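Long-range contacts in FrpC operon protein (Neisseria meningitidis, PDB 5EDF), which binds the RTX protein FrpC, is regulated by iron and is thought to take part in adhesion, its precise function being unknown: residues E158-R166 / Y178-N187; G94-K105 / G188-R198. All coordinates share one frame; numbering follows the deposited sequence.

In the fold
Both contacts are antiparallel strand pairs in one large sheet, where strands 178-186 and 189-193 lie next to each other, so the pairs run on from one another with centres about 11 Å apart. Contact 1 joins the two strands of a hairpin, nested within the long chain excursion that contact 2 closes. Contact 2 lies nearer the middle of the molecule, its centre about 3 Å from that of the chain, against about 9 Å for contact 1. Each has a buried face and a more exposed one. The ladder of contact 1 is regular, with polar side chains and water on its outer face; in contact 2 a short ladder gives way to water bridges and a carboxylate gripping loop backbone.

Contact 1: residues E158-R166 / Y178-N187; sequences ENPAIITHR and YSTSVGSCIN
H165 and T180 face each other across an antiparallel beta hairpin whose strands, 161-166 and 178-186, run at 175°. Seven backbone hydrogen bonds, from R166 with S179 to C185 with P160, zip them together, and CA-H...O contacts fill the intervals. Among polar side chains, H165 ND1 and T180 OG1 share a hydrogen bond of 2.8 Å, the hydroxyl lying at the ring edge. With CG anti to the backbone N (chi1 -172°), the H165 ring is set beside T180 and Y178, with Y178 CD2 over one face; the ring planes are 26° apart but offset, so the rings barely overlap. Beyond the ladder, N159 and N187 pair their amides: N187 N donates to N159 OD1 at 2.9 Å from above the carbonyl plane, while N159 ND2 reaches N187 OD1 at 3.2 Å. Water 1 joins I162 O, T164 OG1 and S181 OG, and water 2 links S181 OG to R166 NH1, at the guanidinium edge. Apolar contact is thinner: I163 CG1 lies alongside V182 CG2 (4.1 Å), and A161 CB meets S184 CB. C185, disulfide-bonded to C108, ties this hairpin to a distant part of the chain. Strand 150-155 flanks one side, with E150 salt-bridged to R166, and strand 189-193 the other, while helix 205-224 covers the face carrying A161, T180 and S184.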
loop_
_atom_site.group_PDB
_atom_site.type_symbol
_atom_site.label_atom_id
_atom_site.label_comp_id
_atom_site.label_asym_id
_atom_site.label_seq_id
_atom_site.Cartn_x
_atom_site.Cartn_y
_atom_site.Cartn_z
ATOM N N GLU A 158 -17.343 -1.045 -6.963
ATOM C CA GLU A 158 -17.386 -2.170 -6.029
ATOM C C GLU A 158 -16.253 -2.089 -5.003
ATOM O O GLU A 158 -16.400 -2.553 -3.859
ATOM C CB GLU A 158 -17.281 -3.493 -6.796
ATOM C CG GLU A 158 -18.221 -4.585 -6.275
ATOM C CD GLU A 158 -19.693 -4.169 -6.309
ATOM O OE1 GLU A 158 -20.144 -3.630 -7.347
ATOM O OE2 GLU A 158 -20.401 -4.382 -5.300
ATOM N N ASN A 159 -15.155 -1.461 -5.437
ATOM C CA ASN A 159 -13.912 -1.412 -4.732
ATOM C C ASN A 159 -13.376 0.044 -4.667
ATOM O O ASN A 159 -12.382 0.388 -5.318
ATOM C CB ASN A 159 -12.906 -2.364 -5.403
ATOM C CG ASN A 159 -13.227 -3.825 -5.167
ATOM O OD1 ASN A 159 -13.899 -4.180 -4.213
ATOM N ND2 ASN A 159 -12.712 -4.680 -6.030
ATOM N N PRO A 160 -14.014 0.891 -3.841
ATOM C CA PRO A 160 -13.665 2.288 -3.857
ATOM C C PRO A 160 -12.257 2.560 -3.279
ATOM O O PRO A 160 -11.671 1.732 -2.572
ATOM C CB PRO A 160 -14.722 2.928 -2.963
ATOM C CG PRO A 160 -15.136 1.884 -2.085
ATOM C CD PRO A 160 -15.155 0.640 -2.956
ATOM N N ALA A 161 -11.717 3.733 -3.565
ATOM C CA ALA A 161 -10.398 4.102 -3.095
ATOM C C ALA A 161 -10.298 5.603 -3.039
ATOM O O ALA A 161 -10.911 6.310 -3.869
ATOM C CB ALA A 161 -9.313 3.561 -4.032
ATOM N N ILE A 162 -9.507 6.121 -2.106
ATOM C CA ILE A 162 -9.154 7.520 -2.076
ATOM C C ILE A 162 -7.639 7.635 -1.939
ATOM O O ILE A 162 -7.040 7.112 -0.973
ATOM C CB ILE A 162 -9.917 8.330 -0.990
ATOM C CG1 ILE A 162 -9.385 9.768 -0.920
ATOM C CG2 ILE A 162 -9.821 7.647 0.352
ATOM C CD1 ILE A 162 -10.362 10.790 -0.331
ATOM N N ILE A 163 -7.005 8.286 -2.926
ATOM C CA ILE A 163 -5.578 8.488 -2.990
ATOM C C ILE A 163 -5.354 9.982 -2.742
ATOM O O ILE A 163 -5.939 10.832 -3.407
ATOM C CB ILE A 163 -5.027 8.130 -4.374
ATOM C CG1 ILE A 163 -5.331 6.684 -4.748
ATOM C CG2 ILE A 163 -3.495 8.452 -4.413
ATOM C CD1 ILE A 163 -4.930 6.293 -6.217
ATOM N N THR A 164 -4.544 10.322 -1.735
ATOM C CA THR A 164 -4.238 11.728 -1.391
ATOM C C THR A 164 -2.751 11.947 -1.520
ATOM O O THR A 164 -1.954 11.205 -0.982
ATOM C CB THR A 164 -4.686 12.075 0.022
ATOM O OG1 THR A 164 -6.036 11.668 0.236
ATOM C CG2 THR A 164 -4.569 13.589 0.306
ATOM N N HIS A 165 -2.360 12.938 -2.297
ATOM C CA HIS A 165 -0.941 13.217 -2.596
ATOM C C HIS A 165 -0.688 14.666 -2.256
ATOM O O HIS A 165 -1.382 15.539 -2.774
ATOM C CB HIS A 165 -0.711 12.950 -4.089
ATOM C CG HIS A 165 0.719 13.001 -4.531
ATOM N ND1 HIS A 165 1.692 12.155 -4.030
ATOM C CD2 HIS A 165 1.334 13.767 -5.463
ATOM C CE1 HIS A 165 2.845 12.425 -4.619
ATOM N NE2 HIS A 165 2.648 13.367 -5.528
ATOM N N ARG A 166 0.252 14.954 -1.364
ATOM C CA ARG A 166 0.401 16.295 -0.821
ATOM C C ARG A 166 1.851 16.722 -0.673
ATOM O O ARG A 166 2.742 15.909 -0.405
ATOM C CB ARG A 166 -0.294 16.386 0.535
ATOM C CG ARG A 166 0.120 15.303 1.504
ATOM C CD ARG A 166 -0.426 15.498 2.905
ATOM N NE ARG A 166 -1.832 15.914 2.977
ATOM C CZ ARG A 166 -2.857 15.095 3.201
ATOM N NH1 ARG A 166 -2.669 13.788 3.358
ATOM N NH2 ARG A 166 -4.082 15.593 3.282
ATOM N N TYR A 178 6.822 15.422 -1.473
ATOM C CA TYR A 178 5.464 14.895 -1.590
ATOM C C TYR A 178 5.358 13.555 -0.894
ATOM O O TYR A 178 6.315 12.785 -0.861
ATOM C CB TYR A 178 5.024 14.775 -3.061
ATOM C CG TYR A 178 4.603 16.111 -3.622
ATOM C CD1 TYR A 178 5.544 17.053 -3.983
ATOM C CD2 TYR A 178 3.256 16.444 -3.727
ATOM C CE1 TYR A 178 5.143 18.300 -4.481
ATOM C CE2 TYR A 178 2.853 17.672 -4.215
ATOM C CZ TYR A 178 3.801 18.577 -4.588
ATOM O OH TYR A 178 3.427 19.835 -5.067
ATOM N N SER A 179 4.192 13.302 -0.327
ATOM C CA SER A 179 3.854 11.981 0.197
ATOM C C SER A 179 2.428 11.607 -0.183
ATOM O O SER A 179 1.632 12.460 -0.604
ATOM C CB SER A 179 4.023 11.960 1.697
ATOM O OG SER A 179 3.152 12.841 2.317
ATOM N N THR A 180 2.089 10.337 0.003
ATOM C CA THR A 180 0.865 9.753 -0.500
ATOM C C THR A 180 0.227 8.863 0.547
ATOM O O THR A 180 0.904 8.099 1.246
ATOM C CB THR A 180 1.148 8.902 -1.726
ATOM O OG1 THR A 180 1.830 9.684 -2.710
ATOM C CG2 THR A 180 -0.127 8.354 -2.336
ATOM N N SER A 181 -1.093 8.944 0.656
ATOM C CA SER A 181 -1.868 7.983 1.448
ATOM C C SER A 181 -2.914 7.352 0.535
ATOM O O SER A 181 -3.455 8.020 -0.368
ATOM C CB SER A 181 -2.558 8.653 2.620
ATOM O OG SER A 181 -3.604 9.502 2.210
ATOM N N VAL A 182 -3.242 6.091 0.777
ATOM C CA VAL A 182 -4.310 5.430 0.070
ATOM C C VAL A 182 -5.180 4.692 1.083
ATOM O O VAL A 182 -4.689 3.865 1.882
ATOM C CB VAL A 182 -3.799 4.427 -0.957
ATOM C CG1 VAL A 182 -4.975 3.791 -1.678
ATOM C CG2 VAL A 182 -2.844 5.105 -1.953
ATOM N N GLY A 183 -6.475 4.969 1.049
ATOM C CA GLY A 183 -7.490 4.150 1.692
ATOM C C GLY A 183 -8.331 3.473 0.669
ATOM O O GLY A 183 -8.754 4.137 -0.265
ATOM N N SER A 184 -8.624 2.201 0.804
ATOM C CA SER A 184 -9.409 1.491 -0.172
ATOM C C SER A 184 -10.183 0.359 0.432
ATOM O O SER A 184 -9.880 -0.084 1.571
ATOM C CB SER A 184 -8.506 0.987 -1.295
ATOM O OG SER A 184 -7.632 -0.051 -0.841
ATOM N N CYS A 185 -11.137 -0.148 -0.327
ATOM C CA CYS A 185 -11.926 -1.323 0.035
ATOM C C CYS A 185 -11.920 -2.233 -1.171
ATOM O O CYS A 185 -12.251 -1.791 -2.267
ATOM C CB CYS A 185 -13.355 -0.926 0.409
ATOM S SG CYS A 185 -13.355 0.288 1.791
ATOM N N ILE A 186 -11.436 -3.462 -0.964
ATOM C CA ILE A 186 -11.229 -4.433 -2.036
ATOM C C ILE A 186 -11.865 -5.736 -1.585
ATOM O O ILE A 186 -11.375 -6.380 -0.657
ATOM C CB ILE A 186 -9.727 -4.636 -2.321
ATOM C CG1 ILE A 186 -9.088 -3.326 -2.742
ATOM C CG2 ILE A 186 -9.514 -5.752 -3.378
ATOM C CD1 ILE A 186 -7.580 -3.295 -2.808
ATOM N N ASN A 187 -12.945 -6.124 -2.235
ATOM C CA ASN A 187 -13.529 -7.456 -2.027
ATOM C C ASN A 187 -13.851 -7.740 -0.554
ATOM O O ASN A 187 -13.625 -8.849 -0.093
ATOM C CB ASN A 187 -12.575 -8.569 -2.537
ATOM C CG ASN A 187 -12.463 -8.643 -4.061
ATOM O OD1 ASN A 187 -12.456 -7.628 -4.762
ATOM N ND2 ASN A 187 -12.335 -9.869 -4.572
HETATM O O HOH W 1 -6.064 8.955 1.027
HETATM O O HOH W 2 -4.714 11.566 3.878
#

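Contact 2: residues G94-K105 / G188-R198; sequences GLDSVDDIVIRK and GFTVQYYPFIR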
loop_
_atom_site.group_PDB
_atom_site.type_symbol
_atom_site.label_atom_id
_atom_site.label_comp_id
_atom_site.label_asym_id
_atom_site.label_seq_id
_atom_site.Cartn_x
_atom_site.Cartn_y
_atom_site.Cartn_z
ATOM N N GLY A 94 13.727 0.822 8.519
ATOM C CA GLY A 94 12.616 1.261 7.683
ATOM C C GLY A 94 12.967 2.105 6.465
ATOM O O GLY A 94 12.074 2.382 5.652
ATOM N N LEU A 95 14.241 2.462 6.294
ATOM C CA LEU A 95 14.653 3.520 5.356
ATOM C C LEU A 95 15.117 2.967 4.000
ATOM O O LEU A 95 16.281 3.033 3.622
ATOM C CB LEU A 95 15.693 4.440 5.975
ATOM C CG LEU A 95 15.269 5.168 7.258
ATOM C CD1 LEU A 95 16.357 6.134 7.636
ATOM C CD2 LEU A 95 13.909 5.900 7.130
ATOM N N ASP A 96 14.161 2.400 3.289
ATOM C CA ASP A 96 14.390 1.908 1.936
ATOM C C ASP A 96 13.041 1.912 1.213
ATOM O O ASP A 96 12.020 2.298 1.814
ATOM C CB ASP A 96 15.071 0.525 1.943
ATOM C CG ASP A 96 16.021 0.317 0.761
ATOM O OD1 ASP A 96 15.622 0.542 -0.390
ATOM O OD2 ASP A 96 17.209 -0.032 0.972
ATOM N N SER A 97 13.050 1.547 -0.074
ATOM C CA SER A 97 11.872 1.641 -0.943
ATOM C C SER A 97 10.997 0.420 -0.789
ATOM O O SER A 97 10.778 -0.338 -1.729
ATOM C CB SER A 97 12.281 1.824 -2.404
ATOM O OG SER A 97 13.059 0.740 -2.849
ATOM N N VAL A 98 10.526 0.223 0.438
ATOM C CA VAL A 98 9.657 -0.876 0.789
ATOM C C VAL A 98 8.455 -0.275 1.508
ATOM O O VAL A 98 8.600 0.375 2.558
ATOM C CB VAL A 98 10.378 -1.916 1.663
ATOM C CG1 VAL A 98 9.389 -2.974 2.139
ATOM C CG2 VAL A 98 11.585 -2.558 0.907
ATOM N N ASP A 99 7.275 -0.532 0.941
ATOM C CA ASP A 99 6.021 -0.012 1.473
ATOM C C ASP A 99 5.274 -1.097 2.249
ATOM O O ASP A 99 5.334 -2.280 1.896
ATOM C CB ASP A 99 5.134 0.485 0.324
ATOM C CG ASP A 99 5.713 1.637 -0.432
ATOM O OD1 ASP A 99 6.450 2.453 0.142
ATOM O OD2 ASP A 99 5.392 1.758 -1.653
ATOM N N ASP A 100 4.550 -0.690 3.285
ATOM C CA ASP A 100 3.699 -1.576 4.068
ATOM C C ASP A 100 2.260 -1.402 3.677
ATOM O O ASP A 100 1.789 -0.264 3.514
ATOM C CB ASP A 100 3.864 -1.280 5.545
ATOM C CG ASP A 100 5.234 -1.660 6.043
ATOM O OD1 ASP A 100 5.563 -2.845 5.990
ATOM O OD2 ASP A 100 5.941 -0.742 6.502
ATOM N N ILE A 101 1.540 -2.493 3.524
ATOM C CA ILE A 101 0.134 -2.460 3.150
ATOM C C ILE A 101 -0.653 -3.219 4.198
ATOM O O ILE A 101 -0.374 -4.398 4.448
ATOM C CB ILE A 101 -0.092 -3.039 1.724
ATOM C CG1 ILE A 101 0.707 -2.231 0.683
ATOM C CG2 ILE A 101 -1.601 -3.076 1.435
ATOM C CD1 ILE A 101 0.820 -2.900 -0.659
ATOM N N VAL A 102 -1.586 -2.539 4.861
ATOM C CA VAL A 102 -2.325 -3.115 5.980
ATOM C C VAL A 102 -3.691 -3.565 5.491
ATOM O O VAL A 102 -4.483 -2.767 4.987
ATOM C CB VAL A 102 -2.403 -2.154 7.153
ATOM C CG1 VAL A 102 -3.245 -2.757 8.294
ATOM C CG2 VAL A 102 -1.021 -1.793 7.662
ATOM N N ILE A 103 -3.971 -4.849 5.695
ATOM C CA ILE A 103 -5.187 -5.508 5.231
ATOM C C ILE A 103 -6.008 -5.941 6.433
ATOM O O ILE A 103 -5.493 -6.641 7.316
ATOM C CB ILE A 103 -4.860 -6.735 4.378
ATOM C CG1 ILE A 103 -3.967 -6.363 3.214
ATOM C CG2 ILE A 103 -6.161 -7.414 3.880
ATOM C CD1 ILE A 103 -3.357 -7.550 2.461
ATOM N N ARG A 104 -7.281 -5.560 6.449
ATOM C CA ARG A 104 -8.254 -5.974 7.475
ATOM C C ARG A 104 -9.524 -6.396 6.790
ATOM O O ARG A 104 -9.757 -6.061 5.637
ATOM C CB ARG A 104 -8.598 -4.833 8.440
ATOM C CG ARG A 104 -7.416 -4.346 9.189
ATOM C CD ARG A 104 -7.816 -3.254 10.177
ATOM N NE ARG A 104 -8.480 -3.887 11.297
ATOM C CZ ARG A 104 -7.958 -4.090 12.514
ATOM N NH1 ARG A 104 -6.766 -3.633 12.854
ATOM N NH2 ARG A 104 -8.675 -4.734 13.402
ATOM N N LYS A 105 -10.384 -7.138 7.497
ATOM C CA LYS A 105 -11.686 -7.457 6.946
ATOM C C LYS A 105 -12.770 -6.706 7.698
ATOM O O LYS A 105 -13.161 -7.105 8.772
ATOM C CB LYS A 105 -11.920 -8.960 6.953
ATOM C CG LYS A 105 -13.150 -9.382 6.124
ATOM C CD LYS A 105 -13.452 -10.842 6.184
ATOM C CE LYS A 105 -14.028 -11.224 7.505
ATOM N NZ LYS A 105 -15.511 -11.011 7.490
ATOM N N GLY A 188 -14.363 -6.755 0.183
ATOM C CA GLY A 188 -14.734 -6.944 1.600
ATOM C C GLY A 188 -13.614 -6.642 2.591
ATOM O O GLY A 188 -13.829 -6.656 3.822
ATOM N N PHE A 189 -12.432 -6.374 2.059
ATOM C CA PHE A 189 -11.274 -6.025 2.874
ATOM C C PHE A 189 -11.038 -4.540 2.836
ATOM O O PHE A 189 -11.386 -3.874 1.849
ATOM C CB PHE A 189 -9.999 -6.746 2.400
ATOM C CG PHE A 189 -10.128 -8.234 2.430
ATOM C CD1 PHE A 189 -9.900 -8.911 3.594
ATOM C CD2 PHE A 189 -10.541 -8.959 1.294
ATOM C CE1 PHE A 189 -10.095 -10.324 3.648
ATOM C CE2 PHE A 189 -10.694 -10.344 1.321
ATOM C CZ PHE A 189 -10.486 -11.014 2.505
ATOM N N THR A 190 -10.485 -3.986 3.893
ATOM C CA THR A 190 -9.935 -2.644 3.831
ATOM C C THR A 190 -8.435 -2.754 3.632
ATOM O O THR A 190 -7.786 -3.633 4.210
ATOM C CB THR A 190 -10.248 -1.815 5.071
ATOM O OG1 THR A 190 -9.661 -2.422 6.227
ATOM C CG2 THR A 190 -11.761 -1.685 5.286
ATOM N N VAL A 191 -7.911 -1.895 2.757
ATOM C CA VAL A 191 -6.511 -1.950 2.356
ATOM C C VAL A 191 -5.992 -0.526 2.434
ATOM O O VAL A 191 -6.473 0.361 1.701
ATOM C CB VAL A 191 -6.395 -2.555 0.964
ATOM C CG1 VAL A 191 -4.971 -2.577 0.516
ATOM C CG2 VAL A 191 -7.003 -3.975 0.977
ATOM N N GLN A 192 -5.079 -0.274 3.363
ATOM C CA GLN A 192 -4.651 1.081 3.713
ATOM C C GLN A 192 -3.144 1.111 3.711
ATOM O O GLN A 192 -2.488 0.248 4.321
ATOM C CB GLN A 192 -5.210 1.474 5.067
ATOM C CG GLN A 192 -6.732 1.492 5.108
ATOM C CD GLN A 192 -7.344 1.728 6.453
ATOM O OE1 GLN A 192 -6.663 1.932 7.440
ATOM N NE2 GLN A 192 -8.675 1.666 6.491
ATOM N N TYR A 193 -2.559 2.125 3.076
ATOM C CA TYR A 193 -1.114 2.150 2.935
ATOM C C TYR A 193 -0.611 3.532 2.568
ATOM O O TYR A 193 -1.351 4.351 2.043
ATOM C CB TYR A 193 -0.684 1.113 1.901
ATOM C CG TYR A 193 -1.231 1.256 0.500
ATOM C CD1 TYR A 193 -0.481 1.855 -0.496
ATOM C CD2 TYR A 193 -2.483 0.765 0.162
ATOM C CE1 TYR A 193 -0.976 1.980 -1.790
ATOM C CE2 TYR A 193 -2.981 0.870 -1.120
ATOM C CZ TYR A 193 -2.234 1.489 -2.098
ATOM O OH TYR A 193 -2.647 1.620 -3.408
ATOM N N TYR A 194 0.667 3.747 2.787
ATOM C CA TYR A 194 1.454 4.900 2.372
ATOM C C TYR A 194 2.458 4.403 1.332
ATOM O O TYR A 194 3.494 3.820 1.690
ATOM C CB TYR A 194 2.186 5.525 3.560
ATOM C CG TYR A 194 1.316 6.114 4.625
ATOM C CD1 TYR A 194 0.587 7.253 4.415
ATOM C CD2 TYR A 194 1.228 5.530 5.900
ATOM C CE1 TYR A 194 -0.237 7.796 5.384
ATOM C CE2 TYR A 194 0.416 6.069 6.892
ATOM C CZ TYR A 194 -0.313 7.201 6.643
ATOM O OH TYR A 194 -1.126 7.756 7.636
ATOM N N PRO A 195 2.137 4.545 0.047
ATOM C CA PRO A 195 3.042 4.057 -0.974
ATOM C C PRO A 195 4.177 5.016 -1.309
ATOM O O PRO A 195 4.140 6.198 -0.948
ATOM C CB PRO A 195 2.141 3.930 -2.195
ATOM C CG PRO A 195 1.205 5.082 -2.019
ATOM C CD PRO A 195 0.942 5.171 -0.541
ATOM N N PHE A 196 5.147 4.521 -2.069
ATOM C CA PHE A 196 6.226 5.368 -2.554
ATOM C C PHE A 196 6.932 6.110 -1.411
ATOM O O PHE A 196 7.250 7.301 -1.525
ATOM C CB PHE A 196 5.685 6.376 -3.581
ATOM C CG PHE A 196 5.153 5.791 -4.853
ATOM C CD1 PHE A 196 6.016 5.250 -5.772
ATOM C CD2 PHE A 196 3.786 5.889 -5.188
ATOM C CE1 PHE A 196 5.563 4.806 -7.002
ATOM C CE2 PHE A 196 3.336 5.432 -6.415
ATOM C CZ PHE A 196 4.210 4.905 -7.305
ATOM N N ILE A 197 7.185 5.417 -0.298
ATOM C CA ILE A 197 7.595 6.123 0.934
ATOM C C ILE A 197 8.914 6.878 0.822
ATOM O O ILE A 197 9.122 7.852 1.553
ATOM C CB ILE A 197 7.690 5.206 2.179
ATOM C CG1 ILE A 197 8.614 4.007 1.944
ATOM C CG2 ILE A 197 6.331 4.740 2.585
ATOM C CD1 ILE A 197 9.133 3.396 3.232
ATOM N N ARG A 198 9.807 6.449 -0.066
ATOM C CA ARG A 198 11.079 7.165 -0.234
ATOM C C ARG A 198 11.062 8.228 -1.336
ATOM O O ARG A 198 12.062 8.935 -1.540
ATOM C CB ARG A 198 12.228 6.203 -0.526
ATOM C CG ARG A 198 12.435 5.140 0.571
ATOM C CD ARG A 198 13.214 5.648 1.767
ATOM N NE ARG A 198 12.427 6.494 2.657
ATOM C CZ ARG A 198 11.757 6.077 3.734
ATOM N NH1 ARG A 198 11.748 4.793 4.077
ATOM N NH2 ARG A 198 11.074 6.956 4.470
HETATM O O HOH W 3 1.941 2.037 4.823
HETATM O O HOH W 4 4.567 2.322 3.716
HETATM O O HOH W 5 -6.850 -1.821 6.515
#
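I101 and V191 meet at the tight centre of an antiparallel strand pair in the large sheet of the FrpD fold, strands 98-105 and 189-193. I101 CG2 comes within 3.5 Å of V191 CG1, and CG1 of the same isoleucine lies beside Y193 CB. Farther along, I103 CG2 touches F189 CD1 at 4.0 Å; both side chains also pack on M28 of strand 26-31. Four backbone hydrogen bonds, V102 with Q192 and R104 with T190, hold this half. On the opposite, more exposed face, T190 OG1 lies 3.4 Å from R104 CB and is hydrogen-bonded to water 5, which also reaches V102 O. Past Q192 the ladder loosens: waters 3 and 4 bridge the backbones of D100 and Y194. D99 then takes over, its buried carboxylate receiving I197 N at OD1 (3.1 Å) and F196 N at OD2 (2.8 Å), both on the syn side but tilted out of the carboxylate plane, F196 N the more (34°). Y211 of helix 205-224 also binds OD2, so three bonds fix the group. At the far end, R198 is bent at chi2 and chi3 (-81° and 76°), which brings its guanidinium against the 94-96 turn: L95 CD2 sits over one face, and NH1 makes a weak 3.4 Å bond to D96 O.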